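Local coordinates for protein DJ-1 homolog D (Arabidopsis thaliana, PDB 4OGG) that belongs to the DJ-1/PfpI family and carries two tandem copies of its alpha/beta domain in a single chain, at residues D159-D164 / H176-Q181; Q219-Q224 / L380-S385. All coordinates share one frame; numbering follows the deposited sequence.

Contact 1: residues D159-D164 / H176-Q181; sequences DVCVVD and HPEFIQ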
ATOM      1  N   ASP C 159      -5.330 -27.793  -5.402  1.00 17.42           N
ATOM      2  CA  ASP C 159      -4.538 -28.284  -6.524  1.00 18.58           C
ATOM      3  C   ASP C 159      -5.289 -29.174  -7.514  1.00 17.13           C
ATOM      4  O   ASP C 159      -4.690 -29.713  -8.445  1.00 17.93           O
ATOM      5  CB  ASP C 159      -3.305 -29.032  -5.999  1.00 21.21           C
ATOM      6  CG  ASP C 159      -3.656 -30.339  -5.314  1.00 24.30           C
ATOM      7  OD1 ASP C 159      -4.858 -30.661  -5.199  1.00 25.48           O
ATOM      8  OD2 ASP C 159      -2.718 -31.047  -4.889  1.00 27.63           O
ATOM      9  N   VAL C 160      -6.596 -29.314  -7.336  1.00 16.49           N
ATOM     10  CA  VAL C 160      -7.388 -30.161  -8.223  1.00 17.01           C
ATOM     11  C   VAL C 160      -7.396 -29.722  -9.688  1.00 16.56           C
ATOM     12  O   VAL C 160      -7.547 -28.540  -9.999  1.00 18.56           O
ATOM     13  CB  VAL C 160      -8.862 -30.262  -7.742  1.00 17.83           C
ATOM     14  CG1 VAL C 160      -9.700 -31.004  -8.775  1.00 19.96           C
ATOM     15  CG2 VAL C 160      -8.929 -30.997  -6.410  1.00 21.01           C
ATOM     16  N   CYS C 161      -7.215 -30.696 -10.577  1.00 14.91           N
ATOM     17  CA  CYS C 161      -7.246 -30.474 -12.022  1.00 14.58           C
ATOM     18  C   CYS C 161      -8.220 -31.485 -12.616  1.00 15.93           C
ATOM     19  O   CYS C 161      -8.321 -32.615 -12.136  1.00 16.15           O
ATOM     20  CB  CYS C 161      -5.868 -30.686 -12.653  1.00 14.79           C
ATOM     21  SG  CYS C 161      -4.655 -29.421 -12.262  1.00 17.29           S
ATOM     22  N   VAL C 162      -8.933 -31.080 -13.659  1.00 16.15           N
ATOM     23  CA  VAL C 162      -9.894 -31.958 -14.312  1.00 16.34           C
ATOM     24  C   VAL C 162      -9.663 -31.906 -15.813  1.00 17.61           C
ATOM     25  O   VAL C 162      -9.194 -30.898 -16.341  1.00 16.32           O
ATOM     26  CB  VAL C 162     -11.348 -31.526 -14.006  1.00 16.84           C
ATOM     27  CG1 VAL C 162     -12.324 -32.312 -14.860  1.00 17.46           C
ATOM     28  CG2 VAL C 162     -11.651 -31.743 -12.531  1.00 15.37           C
ATOM     29  N   VAL C 163      -9.977 -33.001 -16.496  1.00 17.60           N
ATOM     30  CA  VAL C 163      -9.801 -33.057 -17.937  1.00 20.15           C
ATOM     31  C   VAL C 163     -11.035 -33.633 -18.623  1.00 19.84           C
ATOM     32  O   VAL C 163     -11.675 -34.554 -18.118  1.00 20.68           O
ATOM     33  CB  VAL C 163      -8.583 -33.924 -18.325  1.00 22.49           C
ATOM     34  CG1 VAL C 163      -8.364 -33.872 -19.830  1.00 24.50           C
ATOM     35  CG2 VAL C 163      -7.343 -33.442 -17.594  1.00 23.40           C
ATOM     36  N   ASP C 164     -11.374 -33.060 -19.770  1.00 18.04           N
ATOM     37  CA  ASP C 164     -12.499 -33.527 -20.566  1.00 17.52           C
ATOM     38  C   ASP C 164     -12.021 -33.343 -21.992  1.00 18.85           C
ATOM     39  O   ASP C 164     -12.003 -32.224 -22.506  1.00 17.71           O
ATOM     40  CB  ASP C 164     -13.752 -32.683 -20.311  1.00 17.75           C
ATOM     41  CG  ASP C 164     -14.981 -33.242 -21.017  1.00 20.32           C
ATOM     42  OD1 ASP C 164     -14.978 -33.305 -22.264  1.00 20.83           O
ATOM     43  OD2 ASP C 164     -15.946 -33.630 -20.325  1.00 19.32           O
ATOM     44  N   HIS C 176      -0.921 -25.572 -10.680  1.00 13.51           N
ATOM     45  CA  HIS C 176      -0.080 -25.336 -11.853  1.00 13.25           C
ATOM     46  C   HIS C 176       0.729 -26.541 -12.338  1.00 13.92           C
ATOM     47  O   HIS C 176       0.792 -26.794 -13.539  1.00 13.72           O
ATOM     48  CB  HIS C 176       0.900 -24.177 -11.618  1.00 12.34           C
ATOM     49  CG  HIS C 176       0.320 -22.815 -11.862  1.00 14.58           C
ATOM     50  ND1 HIS C 176      -0.705 -22.583 -12.754  1.00 15.29           N
ATOM     51  CD2 HIS C 176       0.677 -21.602 -11.378  1.00 11.90           C
ATOM     52  CE1 HIS C 176      -0.954 -21.286 -12.809  1.00 12.80           C
ATOM     53  NE2 HIS C 176      -0.128 -20.669 -11.984  1.00 16.61           N
ATOM     54  N   PRO C 177       1.372 -27.290 -11.420  1.00 12.36           N
ATOM     55  CA  PRO C 177       2.164 -28.448 -11.859  1.00 13.17           C
ATOM     56  C   PRO C 177       1.423 -29.422 -12.777  1.00 13.58           C
ATOM     57  O   PRO C 177       1.840 -29.654 -13.918  1.00 14.06           O
ATOM     58  CB  PRO C 177       2.591 -29.093 -10.540  1.00 14.43           C
ATOM     59  CG  PRO C 177       2.747 -27.899  -9.629  1.00 14.53           C
ATOM     60  CD  PRO C 177       1.491 -27.096  -9.962  1.00 13.34           C
ATOM     61  N   GLU C 178       0.333 -29.993 -12.280  1.00 13.11           N
ATOM     62  CA  GLU C 178      -0.451 -30.945 -13.062  1.00 13.43           C
ATOM     63  C   GLU C 178      -1.168 -30.245 -14.218  1.00 14.42           C
ATOM     64  O   GLU C 178      -1.328 -30.813 -15.295  1.00 14.08           O
ATOM     65  CB  GLU C 178      -1.466 -31.661 -12.164  1.00 14.60           C
ATOM     66  CG  GLU C 178      -2.430 -32.557 -12.928  1.00 15.88           C
ATOM     67  CD  GLU C 178      -3.367 -33.340 -12.024  1.00 18.22           C
ATOM     68  OE1 GLU C 178      -3.606 -32.907 -10.876  1.00 19.39           O
ATOM     69  OE2 GLU C 178      -3.876 -34.389 -12.472  1.00 20.88           O
ATOM     70  N   PHE C 179      -1.582 -29.002 -13.981  1.00 13.54           N
ATOM     71  CA  PHE C 179      -2.272 -28.190 -14.983  1.00 13.98           C
ATOM     72  C   PHE C 179      -1.393 -28.073 -16.223  1.00 14.35           C
ATOM     73  O   PHE C 179      -1.805 -28.398 -17.338  1.00 13.34           O
ATOM     74  CB  PHE C 179      -2.539 -26.800 -14.397  1.00 13.76           C
ATOM     75  CG  PHE C 179      -3.245 -25.847 -15.335  1.00 12.81           C
ATOM     76  CD1 PHE C 179      -4.532 -26.111 -15.789  1.00 11.73           C
ATOM     77  CD2 PHE C 179      -2.643 -24.642 -15.694  1.00 13.37           C
ATOM     78  CE1 PHE C 179      -5.219 -25.181 -16.586  1.00 13.28           C
ATOM     79  CE2 PHE C 179      -3.315 -23.706 -16.489  1.00 12.06           C
ATOM     80  CZ  PHE C 179      -4.608 -23.975 -16.935  1.00 12.22           C
ATOM     81  N   ILE C 180      -0.169 -27.611 -16.010  1.00 13.78           N
ATOM     82  CA  ILE C 180       0.783 -27.433 -17.092  1.00 14.40           C
ATOM     83  C   ILE C 180       1.200 -28.770 -17.710  1.00 15.10           C
ATOM     84  O   ILE C 180       1.327 -28.883 -18.930  1.00 13.74           O
ATOM     85  CB  ILE C 180       2.021 -26.658 -16.581  1.00 15.15           C
ATOM     86  CG1 ILE C 180       1.593 -25.241 -16.181  1.00 15.13           C
ATOM     87  CG2 ILE C 180       3.112 -26.634 -17.643  1.00 15.17           C
ATOM     88  CD1 ILE C 180       2.672 -24.415 -15.504  1.00 13.94           C
ATOM     89  N   GLN C 181       1.400 -29.786 -16.876  1.00 14.53           N
ATOM     90  CA  GLN C 181       1.800 -31.094 -17.394  1.00 16.01           C
ATOM     91  C   GLN C 181       0.739 -31.657 -18.338  1.00 14.59           C
ATOM     92  O   GLN C 181       1.056 -32.163 -19.416  1.00 14.36           O
ATOM     93  CB  GLN C 181       2.036 -32.080 -16.248  1.00 16.51           C
ATOM     94  CG  GLN C 181       2.808 -33.321 -16.676  1.00 18.18           C
ATOM     95  CD  GLN C 181       2.982 -34.320 -15.549  1.00 20.34           C
ATOM     96  OE1 GLN C 181       2.093 -35.127 -15.278  1.00 22.89           O
ATOM     97  NE2 GLN C 181       4.129 -34.264 -14.878  1.00 21.03           N
TER
HETATM   98  O   HOH W   1      -2.752 -31.350  -9.008  1.00 17.55           O
HETATM   99  O   HOH W   2      -5.978 -33.153  -9.476  1.00 14.57           O
HETATM  100  O   HOH W   3      -6.423 -34.860 -12.592  1.00 29.92           O
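C161 and E178 meet along their aliphatic parts, and C161 also puts its sulfur against the first turn of helix 176-186. C161 SG lies 3.5 Å from F179 N and 4.0 Å from F179 CB, so the thiol rests on the backbone and CB of F179 rather than on its ring. With SG anti to its own carbonyl carbon (chi1 -71°), it is directed at this turn. E178 runs out extended from the helix, CG anti to the backbone N (chi1 174°), and lies alongside C161; its OE1 stops 3.6 Å from C161 CB.

No direct hydrogen bond crosses the contact; three waters make the polar link. One gives hydrogen bonds to D159 O and to E178 OE1, both 2.6 Å long. The second accepts from C161 N and donates to E178 OE1 at 2.8 Å. The third donates to C161 O and, over 2.6 Å, to E178 OE2. Both carboxylate oxygens are thus tied through water to the backbone of D159 and C161, and OE1 receives two of the three bonds. D159 turns its own carboxylate to T157, through OD1.

Strand 161-164, one of the two outermost in the N-terminal six-stranded sheet, pairs antiparallel with 167-170. Helix 176-186 packs on both strands through C161, I168 and A170, while H176 and I180 touch helices 15-27 and 208-221.

Contact 2: residues Q219-Q224 / L380-S385; sequences QALGCQ and LGIQVS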
ATOM      1  N   GLN C 219       8.193 -28.819 -11.049  1.00 16.00           N
ATOM      2  CA  GLN C 219       7.180 -29.747 -10.556  1.00 15.74           C
ATOM      3  C   GLN C 219       6.293 -30.198 -11.714  1.00 15.07           C
ATOM      4  O   GLN C 219       5.793 -31.323 -11.720  1.00 14.87           O
ATOM      5  CB  GLN C 219       6.292 -29.088  -9.502  1.00 15.01           C
ATOM      6  CG  GLN C 219       6.956 -28.848  -8.157  1.00 16.66           C
ATOM      7  CD  GLN C 219       6.001 -28.220  -7.166  1.00 17.75           C
ATOM      8  OE1 GLN C 219       5.373 -27.202  -7.459  1.00 16.99           O
ATOM      9  NE2 GLN C 219       5.885 -28.822  -5.985  1.00 18.82           N
ATOM     10  N   ALA C 220       6.090 -29.314 -12.687  1.00 14.25           N
ATOM     11  CA  ALA C 220       5.246 -29.636 -13.838  1.00 15.34           C
ATOM     12  C   ALA C 220       5.847 -30.759 -14.678  1.00 16.97           C
ATOM     13  O   ALA C 220       5.122 -31.529 -15.315  1.00 17.13           O
ATOM     14  CB  ALA C 220       5.040 -28.403 -14.698  1.00 14.34           C
ATOM     15  N   LEU C 221       7.172 -30.840 -14.679  1.00 16.07           N
ATOM     16  CA  LEU C 221       7.881 -31.866 -15.431  1.00 17.09           C
ATOM     17  C   LEU C 221       7.757 -33.211 -14.721  1.00 17.82           C
ATOM     18  O   LEU C 221       7.937 -34.261 -15.334  1.00 17.40           O
ATOM     19  CB  LEU C 221       9.358 -31.488 -15.578  1.00 15.30           C
ATOM     20  CG  LEU C 221       9.675 -30.272 -16.453  1.00 16.12           C
ATOM     21  CD1 LEU C 221      11.106 -29.824 -16.227  1.00 14.59           C
ATOM     22  CD2 LEU C 221       9.445 -30.621 -17.915  1.00 14.95           C
ATOM     23  N   GLY C 222       7.449 -33.169 -13.428  1.00 18.08           N
ATOM     24  CA  GLY C 222       7.308 -34.393 -12.659  1.00 18.81           C
ATOM     25  C   GLY C 222       8.350 -34.550 -11.565  1.00 19.65           C
ATOM     26  O   GLY C 222       8.381 -35.568 -10.869  1.00 20.79           O
ATOM     27  N   CYS C 223       9.199 -33.542 -11.403  1.00 18.18           N
ATOM     28  CA  CYS C 223      10.253 -33.577 -10.391  1.00 19.03           C
ATOM     29  C   CYS C 223       9.712 -33.384  -8.980  1.00 19.40           C
ATOM     30  O   CYS C 223       8.664 -32.768  -8.778  1.00 18.45           O
ATOM     31  CB  CYS C 223      11.287 -32.475 -10.654  1.00 18.72           C
ATOM     32  SG  CYS C 223      12.054 -32.473 -12.287  1.00 20.49           S
ATOM     33  N   GLN C 224      10.430 -33.929  -8.004  1.00 19.93           N
ATOM     34  CA  GLN C 224      10.055 -33.759  -6.607  1.00 21.11           C
ATOM     35  C   GLN C 224      10.840 -32.515  -6.215  1.00 21.00           C
ATOM     36  O   GLN C 224      12.069 -32.510  -6.279  1.00 20.42           O
ATOM     37  CB  GLN C 224      10.510 -34.957  -5.768  1.00 22.45           C
ATOM     38  CG  GLN C 224      10.303 -34.787  -4.265  1.00 25.82           C
ATOM     39  CD  GLN C 224       8.863 -34.479  -3.896  1.00 29.14           C
ATOM     40  OE1 GLN C 224       7.940 -35.174  -4.319  1.00 32.65           O
ATOM     41  NE2 GLN C 224       8.667 -33.439  -3.094  1.00 28.93           N
ATOM     42  N   LEU C 380      20.162 -31.708 -16.165  1.00 25.92           N
ATOM     43  CA  LEU C 380      19.510 -32.815 -15.473  1.00 24.71           C
ATOM     44  C   LEU C 380      19.085 -33.927 -16.428  1.00 24.15           C
ATOM     45  O   LEU C 380      18.675 -35.003 -15.994  1.00 24.87           O
ATOM     46  CB  LEU C 380      18.291 -32.310 -14.697  1.00 24.50           C
ATOM     47  CG  LEU C 380      18.585 -31.487 -13.440  1.00 23.40           C
ATOM     48  CD1 LEU C 380      17.295 -30.911 -12.883  1.00 22.17           C
ATOM     49  CD2 LEU C 380      19.276 -32.371 -12.408  1.00 25.13           C
ATOM     50  N   GLY C 381      19.182 -33.665 -17.726  1.00 22.87           N
ATOM     51  CA  GLY C 381      18.798 -34.664 -18.707  1.00 23.11           C
ATOM     52  C   GLY C 381      17.296 -34.793 -18.880  1.00 23.36           C
ATOM     53  O   GLY C 381      16.809 -35.821 -19.357  1.00 22.71           O
ATOM     54  N   ILE C 382      16.559 -33.756 -18.484  1.00 21.24           N
ATOM     55  CA  ILE C 382      15.103 -33.752 -18.613  1.00 19.93           C
ATOM     56  C   ILE C 382      14.738 -33.191 -19.980  1.00 20.04           C
ATOM     57  O   ILE C 382      15.227 -32.129 -20.372  1.00 20.30           O
ATOM     58  CB  ILE C 382      14.431 -32.865 -17.540  1.00 19.42           C
ATOM     59  CG1 ILE C 382      14.839 -33.328 -16.143  1.00 17.83           C
ATOM     60  CG2 ILE C 382      12.916 -32.930 -17.691  1.00 19.35           C
ATOM     61  CD1 ILE C 382      14.308 -32.440 -15.022  1.00 18.54           C
ATOM     62  N   GLN C 383      13.875 -33.897 -20.700  1.00 19.63           N
ATOM     63  CA  GLN C 383      13.472 -33.454 -22.026  1.00 19.16           C
ATOM     64  C   GLN C 383      11.970 -33.501 -22.251  1.00 18.79           C
ATOM     65  O   GLN C 383      11.271 -34.355 -21.708  1.00 18.17           O
ATOM     66  CB  GLN C 383      14.132 -34.322 -23.097  1.00 22.33           C
ATOM     67  CG  GLN C 383      15.631 -34.487 -22.949  1.00 26.76           C
ATOM     68  CD  GLN C 383      16.196 -35.430 -23.992  1.00 30.69           C
ATOM     69  OE1 GLN C 383      16.170 -35.136 -25.188  1.00 32.22           O
ATOM     70  NE2 GLN C 383      16.697 -36.577 -23.545  1.00 33.51           N
ATOM     71  N   VAL C 384      11.487 -32.562 -23.057  1.00 17.89           N
ATOM     72  CA  VAL C 384      10.081 -32.502 -23.431  1.00 18.27           C
ATOM     73  C   VAL C 384      10.136 -32.606 -24.944  1.00 18.92           C
ATOM     74  O   VAL C 384      10.718 -31.748 -25.607  1.00 19.71           O
ATOM     75  CB  VAL C 384       9.422 -31.168 -23.034  1.00 18.25           C
ATOM     76  CG1 VAL C 384       7.975 -31.141 -23.522  1.00 18.44           C
ATOM     77  CG2 VAL C 384       9.466 -31.000 -21.526  1.00 15.96           C
ATOM     78  N   SER C 385       9.551 -33.669 -25.481  1.00 19.06           N
ATOM     79  CA  SER C 385       9.565 -33.904 -26.915  1.00 19.62           C
ATOM     80  C   SER C 385       8.153 -33.976 -27.472  1.00 20.10           C
ATOM     81  O   SER C 385       7.309 -34.704 -26.954  1.00 20.03           O
ATOM     82  CB  SER C 385      10.296 -35.215 -27.208  1.00 20.22           C
ATOM     83  OG  SER C 385      11.572 -35.228 -26.592  1.00 23.32           O
TER
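I382 reaches both L221 and C223, using a different branch for each. The helix before it, 369-380, closes in a Schellman motif at G381, whose positive phi (77°) turns the chain out of the helix and leads into I382. CG1 of I382 stands anti to its carbonyl carbon (chi1 -57°) and the chain runs on extended, carrying CD1 to within 3.5 Å of C223 SG. The second branch, CG2, meets the other residue: it is 3.9 Å from L221 CD1, and 4.2 Å from L221 CD2, so it faces the forked end of the leucine. The two side chains approach at a slant.

A second Schellman motif, with G222 at positive phi (115°), takes the chain from helix 208-221 toward strand 224-228. Both segments are helix-to-strand turns: 219-224 leads into an outer strand of the second six-stranded sheet, 380-385 into the two-stranded sheet with 189-192.

Q383 points away from L221 and C223, and its backbone pairs with T192 in that antiparallel sheet. V384, on the other side of the strand from Q383, points back toward L221. Its CG2 comes 3.6 Å from L221 CD2, and the two side chains cross at about a right angle, leaving one methyl of L221 for I382 and the other mainly for V384. M377 of helix 369-380 touches L221, I382 and V384, while F28 touches L221 and V384.

Overall arrangement
Contact 1 is partly buried and belongs to the N-terminal unit, joining its edge strand to helix 176-186; contact 2 is buried and joins the turn after helix 208-221 to the turn after helix 369-380, with F28 and V184 from the first half of the chain beside it. Their chemistry follows: a glutamate tied through water to backbone groups at the sheet edge in the first, methyl groups and a thiol with no hydrogen bond across in the second. Their centres lie about 16 Å apart, yet helices 176-186 and 208-221 touch between them. There Q181 NE2 probably hydrogen-bonds to A220 O at 2.9 Å, and P177 packs on Q219.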